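Local coordinates for protein chintase (Rhizomucor miehei, PDB 5YUQ) that hydrolyses the glycosidic bonds of chitin as a family 18 glycoside hydrolase, with an active site enclosed in a tunnel, at residues Ala18-Asp23 against His54-Ser59; Tyr108-Asn113 against Glu157-Ser162; Ser239-Pro244 against Val253-Ser258. All blocks are in the same frame, centred on the assembly; numbering follows the deposited sequence.

The three contacts join loops at the two ends of the (beta/alpha)8 barrel of this family 18 chitinase. Interaction 1 ties together the chain entering strands 24-32 and 59-65, at the end of the barrel where its parallel strands start. Interactions 2 and 3 involve chain leaving strands 101-105, 144-149 and 228-240, the side on which family 18 enzymes carry their active site. The centre of interaction 1 is about 36 Å from that of interaction 2 and about 42 Å from that of interaction 3, across the centre of the chain from both. Interactions 2 and 3 come nearer, about 13 Å between nearest atoms, but do not touch.

Interaction 1 of 3, residues Ala18-Asp23 against His54-Ser59; sequences AWDKLD and HSRGKS
The aliphatic part of Arg56 lies over one face of Trp19: Arg56 CG is 4.0 Å from the centroid of the five-membered ring of Trp19, only 9° off its normal, a CH-pi contact. The arginine then turns back over the same ring. Its chain bends at CB-CG and is nearly eclipsed about CG-CD (chi3 -5°), which brings Arg56 NH1 to 3.4 Å from Trp19 CD1. The guanidinium does not lie flat on the indole, the two planes being 45° apart, and Trp19 CB lies over the centre of one guanidinium face. At the guanidinium edge Arg56 NH2 reaches Asp20 OD2 in a weak, long salt bridge of 3.4 Å, the carboxylate plane turned steeply against the guanidinium.

Gly57, at positive phi, is the C-prime residue of the Schellman motif that ends helix 43-55; directly beyond it Lys58 turns its side chain to the loop 18-23. This is the turn from a barrel helix into the next parallel strand, 59-65, of the TIM barrel, and the 18-23 loop likewise leads into strand 24-32 beside it.

Lys58 runs past the six-membered part of the indole, with Lys58 CG 3.7 Å from Trp19 CE3, approaching obliquely. A bend at CB-CG followed by an extended end carries the amine to the loop backbone. Lys58 NZ donates to Leu22 O at 2.8 Å, almost straight down the carbonyl bond, and more weakly to Trp19 O at 3.0 Å. Two waters also accept from NZ, one leading to Asp20 O and the other to Asp23 OD1, so four acceptors surround a group with three protons. The carboxylate of Asp23 is itself directed to Leu4 N and Arg369, and its nearer oxygen, OD1, stays 4.8 Å from Lys58 NZ.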
loop_
_atom_site.group_PDB
_atom_site.type_symbol
_atom_site.label_atom_id
_atom_site.label_comp_id
_atom_site.label_asym_id
_atom_site.label_seq_id
_atom_site.Cartn_x
_atom_site.Cartn_y
_atom_site.Cartn_z
ATOM N N ALA A 18 -8.150 9.831 14.399
ATOM C CA ALA A 18 -9.054 9.115 15.300
ATOM C C ALA A 18 -8.285 8.075 16.100
ATOM O O ALA A 18 -8.404 6.875 15.858
ATOM C CB ALA A 18 -10.184 8.459 14.518
ATOM N N TRP A 19 -7.505 8.551 17.063
ATOM C CA TRP A 19 -6.597 7.697 17.821
ATOM C C TRP A 19 -7.267 6.472 18.433
ATOM O O TRP A 19 -6.664 5.405 18.500
ATOM C CB TRP A 19 -5.925 8.512 18.924
ATOM C CG TRP A 19 -5.082 9.632 18.413
ATOM C CD1 TRP A 19 -5.367 10.964 18.459
ATOM C CD2 TRP A 19 -3.808 9.514 17.775
ATOM N NE1 TRP A 19 -4.342 11.684 17.892
ATOM C CE2 TRP A 19 -3.373 10.815 17.465
ATOM C CE3 TRP A 19 -2.988 8.430 17.442
ATOM C CZ2 TRP A 19 -2.155 11.063 16.831
ATOM C CZ3 TRP A 19 -1.780 8.679 16.824
ATOM C CH2 TRP A 19 -1.376 9.983 16.521
ATOM N N ASP A 20 -8.512 6.612 18.876
ATOM C CA ASP A 20 -9.172 5.501 19.561
ATOM C C ASP A 20 -9.611 4.400 18.600
ATOM O O ASP A 20 -10.029 3.326 19.025
ATOM C CB ASP A 20 -10.345 6.002 20.411
ATOM C CG ASP A 20 -9.885 6.809 21.607
ATOM O OD1 ASP A 20 -8.968 6.340 22.318
ATOM O OD2 ASP A 20 -10.423 7.915 21.830
ATOM N N LYS A 21 -9.489 4.666 17.304
ATOM C CA LYS A 21 -9.902 3.704 16.287
ATOM C C LYS A 21 -8.730 3.017 15.579
ATOM O O LYS A 21 -8.914 2.341 14.563
ATOM C CB LYS A 21 -10.830 4.384 15.272
ATOM C CG LYS A 21 -12.126 4.921 15.894
ATOM C CD LYS A 21 -12.924 5.747 14.891
ATOM C CE LYS A 21 -14.215 6.311 15.497
ATOM N NZ LYS A 21 -15.197 5.240 15.792
ATOM N N LEU A 22 -7.528 3.164 16.132
ATOM C CA LEU A 22 -6.343 2.563 15.514
ATOM C C LEU A 22 -5.297 2.243 16.558
ATOM O O LEU A 22 -5.353 2.760 17.675
ATOM C CB LEU A 22 -5.767 3.491 14.436
ATOM C CG LEU A 22 -5.406 4.928 14.840
ATOM C CD1 LEU A 22 -4.000 5.023 15.412
ATOM C CD2 LEU A 22 -5.552 5.854 13.655
ATOM N N ASP A 23 -4.335 1.407 16.187
ATOM C CA ASP A 23 -3.304 0.971 17.122
ATOM C C ASP A 23 -1.926 1.506 16.780
ATOM O O ASP A 23 -1.057 1.603 17.643
ATOM C CB ASP A 23 -3.238 -0.555 17.129
ATOM C CG ASP A 23 -4.562 -1.183 17.464
ATOM O OD1 ASP A 23 -5.017 -0.999 18.611
ATOM O OD2 ASP A 23 -5.143 -1.868 16.596
ATOM N N HIS A 54 2.210 9.418 21.219
ATOM C CA HIS A 54 2.728 8.959 22.495
ATOM C C HIS A 54 1.897 9.463 23.670
ATOM O O HIS A 54 1.708 8.740 24.641
ATOM C CB HIS A 54 4.213 9.307 22.620
ATOM C CG HIS A 54 5.079 8.455 21.736
ATOM N ND1 HIS A 54 6.422 8.704 21.545
ATOM C CD2 HIS A 54 4.786 7.360 21.007
ATOM C CE1 HIS A 54 6.917 7.788 20.725
ATOM N NE2 HIS A 54 5.948 6.958 20.389
ATOM N N SER A 55 1.372 10.678 23.561
ATOM C CA SER A 55 0.467 11.202 24.583
ATOM C C SER A 55 -0.795 10.345 24.697
ATOM O O SER A 55 -1.427 10.289 25.753
ATOM C CB SER A 55 0.079 12.650 24.271
ATOM O OG SER A 55 1.175 13.532 24.465
ATOM N N ARG A 56 -1.160 9.717 23.579
ATOM C CA ARG A 56 -2.316 8.870 23.465
ATOM C C ARG A 56 -2.016 7.369 23.590
ATOM O O ARG A 56 -2.856 6.564 23.396
ATOM C CB ARG A 56 -3.140 9.208 22.198
ATOM C CG ARG A 56 -3.137 10.698 21.836
ATOM C CD ARG A 56 -4.454 11.516 21.921
ATOM N NE ARG A 56 -5.488 10.603 22.249
ATOM C CZ ARG A 56 -6.760 10.688 21.916
ATOM N NH1 ARG A 56 -7.230 11.706 21.251
ATOM N NH2 ARG A 56 -7.561 9.730 22.267
ATOM N N GLY A 57 -0.775 7.056 23.946
ATOM C CA GLY A 57 -0.340 5.688 24.171
ATOM C C GLY A 57 -0.285 4.853 22.904
ATOM O O GLY A 57 -0.393 3.626 22.948
ATOM N N LYS A 58 -0.108 5.520 21.771
ATOM C CA LYS A 58 -0.105 4.829 20.486
ATOM C C LYS A 58 1.291 4.684 19.904
ATOM O O LYS A 58 2.150 5.542 20.107
ATOM C CB LYS A 58 -0.986 5.587 19.502
ATOM C CG LYS A 58 -2.412 5.761 19.984
ATOM C CD LYS A 58 -3.171 4.438 20.011
ATOM C CE LYS A 58 -4.541 4.622 20.666
ATOM N NZ LYS A 58 -5.454 3.469 20.432
ATOM N N SER A 59 1.502 3.592 19.170
ATOM C CA SER A 59 2.776 3.328 18.516
ATOM C C SER A 59 2.862 4.040 17.172
ATOM O O SER A 59 1.870 4.139 16.446
ATOM C CB SER A 59 2.943 1.826 18.281
ATOM O OG SER A 59 3.131 1.132 19.496
HETATM O O HOH W 1 -8.066 2.207 21.205
HETATM O O HOH W 2 -4.224 0.892 20.629
#

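Interaction 2 of 3, residues Tyr108-Asn113 against Glu157-Ser162; sequences YPNSPN and ENQQPS
Gln159 lays its side chain across Asn110, where two loops on the catalytic side of the TIM barrel touch: loop 108-113 follows strand 101-105, and loop 157-162 follows strand 144-149. The cis peptide before Tyr108 comes directly after the acidic sequence motif that, in family 18 chitinases, holds the catalytic residues, so this contact probably borders the active-site region.

The backbone of Gln159 is in a left-handed conformation, and from it Gln159 CB approaches Asn110 O at 3.7 Å. Gln159 CG, set anti to the carbonyl carbon (chi1 -60°), packs closer, 3.3 Å from Asn110 O, and also lies 3.4 Å from Asn110 ND2. Beyond CG the chain is extended, which brings Gln159 CD to 3.6 Å from Pro112 CD. The amide then splits its two ends between the partners. Gln159 OE1 abuts Pro112 CD at 3.2 Å, while Gln159 NE2 donates to Asn110 OD1 at 3.2 Å. That bond is fairly straight (157°) and lies close to the plane of the glutamine amide, yet it meets the asparagine carbonyl from above its plane, the two amides being 73° apart.

The other end of the asparagine amide is held too: ND2 donates to Asp156 O and, weakly, to a water that in turn gives a 2.6 Å hydrogen bond to Glu157 O.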
loop_
_atom_site.group_PDB
_atom_site.type_symbol
_atom_site.label_atom_id
_atom_site.label_comp_id
_atom_site.label_asym_id
_atom_site.label_seq_id
_atom_site.Cartn_x
_atom_site.Cartn_y
_atom_site.Cartn_z
ATOM N N TYR A 108 10.568 -1.797 -5.889
ATOM C CA TYR A 108 10.564 -3.084 -5.191
ATOM C C TYR A 108 11.939 -3.718 -5.344
ATOM O O TYR A 108 12.684 -3.362 -6.257
ATOM C CB TYR A 108 9.548 -4.029 -5.842
ATOM C CG TYR A 108 8.160 -3.469 -5.952
ATOM C CD1 TYR A 108 7.248 -3.617 -4.916
ATOM C CD2 TYR A 108 7.750 -2.784 -7.093
ATOM C CE1 TYR A 108 5.975 -3.101 -5.006
ATOM C CE2 TYR A 108 6.478 -2.257 -7.189
ATOM C CZ TYR A 108 5.592 -2.425 -6.144
ATOM O OH TYR A 108 4.317 -1.914 -6.228
ATOM N N PRO A 109 12.292 -4.666 -4.461
ATOM C CA PRO A 109 13.562 -5.368 -4.662
ATOM C C PRO A 109 13.653 -6.027 -6.040
ATOM O O PRO A 109 12.703 -6.692 -6.471
ATOM C CB PRO A 109 13.537 -6.449 -3.581
ATOM C CG PRO A 109 12.703 -5.851 -2.482
ATOM C CD PRO A 109 11.651 -5.023 -3.178
ATOM N N ASN A 110 14.791 -5.819 -6.703
ATOM C CA ASN A 110 15.117 -6.410 -8.013
ATOM C C ASN A 110 13.942 -6.497 -8.979
ATOM O O ASN A 110 13.511 -7.582 -9.366
ATOM C CB ASN A 110 15.791 -7.776 -7.847
ATOM C CG ASN A 110 16.454 -8.229 -9.121
ATOM O OD1 ASN A 110 16.736 -7.404 -9.998
ATOM N ND2 ASN A 110 16.686 -9.532 -9.256
ATOM N N SER A 111 13.422 -5.340 -9.364
ATOM C CA SER A 111 12.231 -5.296 -10.195
ATOM C C SER A 111 12.348 -4.180 -11.211
ATOM O O SER A 111 12.784 -3.088 -10.870
ATOM C CB SER A 111 11.000 -5.057 -9.320
ATOM O OG SER A 111 9.820 -5.008 -10.101
ATOM N N PRO A 112 11.984 -4.466 -12.468
ATOM C CA PRO A 112 11.914 -3.431 -13.504
ATOM C C PRO A 112 10.593 -2.693 -13.391
ATOM O O PRO A 112 10.338 -1.738 -14.124
ATOM C CB PRO A 112 11.929 -4.243 -14.799
ATOM C CG PRO A 112 11.237 -5.505 -14.429
ATOM C CD PRO A 112 11.696 -5.805 -13.014
ATOM N N ASN A 113 9.744 -3.158 -12.481
ATOM C CA ASN A 113 8.503 -2.468 -12.190
ATOM C C ASN A 113 8.736 -1.575 -10.979
ATOM O O ASN A 113 9.851 -1.512 -10.471
ATOM C CB ASN A 113 7.369 -3.472 -12.005
ATOM C CG ASN A 113 7.216 -4.378 -13.217
ATOM O OD1 ASN A 113 7.390 -3.939 -14.356
ATOM N ND2 ASN A 113 6.921 -5.650 -12.980
ATOM N N GLU A 157 16.939 -13.647 -7.512
ATOM C CA GLU A 157 18.039 -13.174 -8.342
ATOM C C GLU A 157 17.655 -13.064 -9.814
ATOM O O GLU A 157 18.310 -12.355 -10.572
ATOM C CB GLU A 157 19.255 -14.105 -8.197
ATOM C CG GLU A 157 19.856 -14.205 -6.793
ATOM C CD GLU A 157 19.136 -15.199 -5.892
ATOM O OE1 GLU A 157 18.108 -15.789 -6.319
ATOM O OE2 GLU A 157 19.609 -15.386 -4.741
ATOM N N ASN A 158 16.589 -13.754 -10.210
ATOM C CA ASN A 158 16.143 -13.755 -11.601
ATOM C C ASN A 158 14.870 -12.947 -11.800
ATOM O O ASN A 158 14.175 -13.089 -12.816
ATOM C CB ASN A 158 15.944 -15.194 -12.080
ATOM C CG ASN A 158 17.205 -16.017 -11.949
ATOM O OD1 ASN A 158 17.202 -17.111 -11.374
ATOM N ND2 ASN A 158 18.305 -15.480 -12.466
ATOM N N GLN A 159 14.576 -12.097 -10.815
ATOM C CA GLN A 159 13.394 -11.234 -10.832
ATOM C C GLN A 159 12.094 -12.025 -10.832
ATOM O O GLN A 159 11.078 -11.564 -11.343
ATOM C CB GLN A 159 13.434 -10.241 -12.006
ATOM C CG GLN A 159 14.628 -9.296 -11.998
ATOM C CD GLN A 159 14.462 -8.152 -12.979
ATOM O OE1 GLN A 159 13.608 -8.198 -13.869
ATOM N NE2 GLN A 159 15.266 -7.111 -12.812
ATOM N N GLN A 160 12.130 -13.208 -10.252
ATOM C CA GLN A 160 10.986 -14.003 -10.131
ATOM C C GLN A 160 10.513 -14.016 -8.664
ATOM O O GLN A 160 11.351 -14.115 -7.809
ATOM C CB GLN A 160 11.215 -15.412 -10.514
ATOM C CG GLN A 160 11.746 -15.567 -11.931
ATOM C CD GLN A 160 10.793 -15.008 -13.008
ATOM O OE1 GLN A 160 11.193 -14.280 -13.850
ATOM N NE2 GLN A 160 9.583 -15.379 -12.935
ATOM N N PRO A 161 9.202 -13.941 -8.408
ATOM C CA PRO A 161 8.801 -13.984 -6.995
ATOM C C PRO A 161 9.327 -15.239 -6.305
ATOM O O PRO A 161 9.234 -16.347 -6.855
ATOM C CB PRO A 161 7.278 -14.056 -7.068
ATOM C CG PRO A 161 6.948 -13.337 -8.354
ATOM C CD PRO A 161 8.055 -13.725 -9.308
ATOM N N SER A 162 9.883 -15.061 -5.113
ATOM C CA SER A 162 10.424 -16.172 -4.350
ATOM C C SER A 162 9.327 -17.182 -3.999
ATOM O O SER A 162 8.203 -16.802 -3.669
ATOM C CB SER A 162 11.111 -15.637 -3.094
ATOM O OG SER A 162 12.220 -14.810 -3.435
HETATM O O HOH W 3 17.781 -10.478 -12.273
#

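Interaction 3 of 3, residues Ser239-Pro244 against Val253-Ser258; sequences SKTLEP and VPISQS
Thr241 and Ile255 face each other as a single beta bridge, their CA atoms 4.2 Å apart. Ser256 N donates to Lys240 O at 2.8 Å, and Leu242 N donates to Pro254 O at 3.1 Å. Since these bonds flank the pair, Thr241 and Ile255 form a non-hydrogen-bonded pair of antiparallel type, although the end-to-end directions of 239-242 and 253-256 are 97° apart and the chains pair no further.

The closely packed part lies on the side of Ser239, Thr241, Val253 and Ile255. Thr241 CG2 meets Val253 CG2 at 3.7 Å, the two side chains crossing obliquely, and Ser239 CB touches Ile255 CG2. With CG2 anti to its carbonyl carbon, Thr241 directs OG1 into the space between its backbone N and C (chi1 69°). There Thr241 OG1 donates to Glu243 O at 2.6 Å, out of the carbonyl plane, and it also bonds to Ser321 OG.

The outer side is looser and wetter. The exposed Leu242 spreads its methyls over Pro254 to Ser256, Leu242 CD1 3.9 Å from Pro254 CB and CD2 3.6 Å from Ser256 N. The Lys240 chain, fully extended, brushes Ser256 CB, and its end leads away from the 253-258 segment. One water links Lys240 N with Ser256 O; a second links Glu243 N with Pro254 O. Ser256 OG accepts from Ser258 N, closing an ST turn.

Strand 228-240, the seventh of the barrel, runs out here into what is probably the insertion that many family 18 enzymes carry before the eighth strand. The backbones of Ser239 and Thr241 bond to Val323 and Ser321, Thr241 packs on Tyr316 of strand 312-317, and on the other flank the backbones of Val253 and Ile255 hydrogen-bond to those of Ala191 and Lys189, in the loop that follows strand 175-178.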
loop_
_atom_site.group_PDB
_atom_site.type_symbol
_atom_site.label_atom_id
_atom_site.label_comp_id
_atom_site.label_asym_id
_atom_site.label_seq_id
_atom_site.Cartn_x
_atom_site.Cartn_y
_atom_site.Cartn_z
ATOM N N SER A 239 -11.133 3.925 -14.439
ATOM C CA SER A 239 -10.597 3.536 -15.733
ATOM C C SER A 239 -11.586 4.010 -16.780
ATOM O O SER A 239 -12.758 4.248 -16.485
ATOM C CB SER A 239 -10.453 2.022 -15.828
ATOM O OG SER A 239 -9.515 1.538 -14.879
ATOM N N LYS A 240 -11.121 4.143 -18.012
ATOM C CA LYS A 240 -12.006 4.516 -19.105
ATOM C C LYS A 240 -12.401 3.263 -19.870
ATOM O O LYS A 240 -11.545 2.598 -20.454
ATOM C CB LYS A 240 -11.294 5.473 -20.053
ATOM C CG LYS A 240 -12.205 5.977 -21.170
ATOM C CD LYS A 240 -11.461 6.869 -22.135
ATOM C CE LYS A 240 -12.446 7.492 -23.121
ATOM N NZ LYS A 240 -11.750 8.352 -24.111
ATOM N N THR A 241 -13.688 2.926 -19.862
ATOM C CA THR A 241 -14.146 1.764 -20.617
ATOM C C THR A 241 -14.304 2.122 -22.093
ATOM O O THR A 241 -14.585 3.276 -22.438
ATOM C CB THR A 241 -15.464 1.198 -20.069
ATOM O OG1 THR A 241 -16.534 2.113 -20.336
ATOM C CG2 THR A 241 -15.364 0.987 -18.569
ATOM N N LEU A 242 -14.118 1.136 -22.964
ATOM C CA LEU A 242 -14.252 1.366 -24.398
ATOM C C LEU A 242 -15.713 1.404 -24.810
ATOM O O LEU A 242 -16.063 2.077 -25.770
ATOM C CB LEU A 242 -13.519 0.285 -25.195
ATOM C CG LEU A 242 -12.018 0.195 -24.950
ATOM C CD1 LEU A 242 -11.389 -0.862 -25.856
ATOM C CD2 LEU A 242 -11.379 1.551 -25.173
ATOM N N GLU A 243 -16.549 0.662 -24.087
ATOM C CA GLU A 243 -17.999 0.652 -24.303
ATOM C C GLU A 243 -18.669 0.810 -22.946
ATOM O O GLU A 243 -18.026 0.632 -21.914
ATOM C CB GLU A 243 -18.437 -0.665 -24.949
ATOM C CG GLU A 243 -17.897 -0.912 -26.339
ATOM C CD GLU A 243 -18.454 0.039 -27.363
ATOM O OE1 GLU A 243 -19.587 0.525 -27.168
ATOM O OE2 GLU A 243 -17.760 0.289 -28.374
ATOM N N PRO A 244 -19.959 1.153 -22.926
ATOM C CA PRO A 244 -20.607 1.364 -21.626
ATOM C C PRO A 244 -20.716 0.094 -20.787
ATOM O O PRO A 244 -20.790 -1.015 -21.328
ATOM C CB PRO A 244 -22.006 1.863 -22.010
ATOM C CG PRO A 244 -21.797 2.505 -23.374
ATOM C CD PRO A 244 -20.781 1.641 -24.051
ATOM N N VAL A 253 -14.706 -5.385 -18.266
ATOM C CA VAL A 253 -14.900 -4.981 -19.652
ATOM C C VAL A 253 -13.650 -4.317 -20.206
ATOM O O VAL A 253 -12.810 -3.839 -19.445
ATOM C CB VAL A 253 -16.085 -3.998 -19.766
ATOM C CG1 VAL A 253 -17.356 -4.647 -19.254
ATOM C CG2 VAL A 253 -15.793 -2.714 -18.994
ATOM N N PRO A 254 -13.507 -4.298 -21.537
ATOM C CA PRO A 254 -12.300 -3.701 -22.116
ATOM C C PRO A 254 -12.150 -2.222 -21.763
ATOM O O PRO A 254 -13.141 -1.484 -21.741
ATOM C CB PRO A 254 -12.520 -3.884 -23.620
ATOM C CG PRO A 254 -13.351 -5.119 -23.702
ATOM C CD PRO A 254 -14.309 -5.001 -22.554
ATOM N N ILE A 255 -10.921 -1.807 -21.467
ATOM C CA ILE A 255 -10.638 -0.412 -21.136
ATOM C C ILE A 255 -9.643 0.214 -22.099
ATOM O O ILE A 255 -8.934 -0.484 -22.826
ATOM C CB ILE A 255 -10.079 -0.257 -19.711
ATOM C CG1 ILE A 255 -8.843 -1.139 -19.511
ATOM C CG2 ILE A 255 -11.157 -0.580 -18.677
ATOM C CD1 ILE A 255 -8.057 -0.793 -18.255
ATOM N N SER A 256 -9.593 1.541 -22.105
ATOM C CA SER A 256 -8.547 2.235 -22.833
ATOM C C SER A 256 -7.225 2.022 -22.111
ATOM O O SER A 256 -7.149 2.165 -20.887
ATOM C CB SER A 256 -8.844 3.731 -22.922
ATOM O OG SER A 256 -7.696 4.432 -23.376
ATOM N N GLN A 257 -6.188 1.675 -22.867
ATOM C CA GLN A 257 -4.854 1.550 -22.301
ATOM C C GLN A 257 -3.962 2.698 -22.762
ATOM O O GLN A 257 -2.768 2.705 -22.483
ATOM C CB GLN A 257 -4.226 0.209 -22.684
ATOM C CG GLN A 257 -4.977 -1.012 -22.181
ATOM C CD GLN A 257 -4.214 -2.296 -22.449
ATOM O OE1 GLN A 257 -4.338 -2.893 -23.520
ATOM N NE2 GLN A 257 -3.410 -2.720 -21.482
ATOM N N SER A 258 -4.549 3.666 -23.461
ATOM C CA SER A 258 -3.773 4.724 -24.109
ATOM C C SER A 258 -3.108 5.656 -23.101
ATOM O O SER A 258 -1.955 6.046 -23.277
ATOM C CB SER A 258 -4.637 5.521 -25.085
ATOM O OG SER A 258 -5.538 6.372 -24.396
HETATM O O HOH W 4 -8.370 3.073 -18.501
HETATM O O HOH W 5 -15.744 -1.679 -22.659
#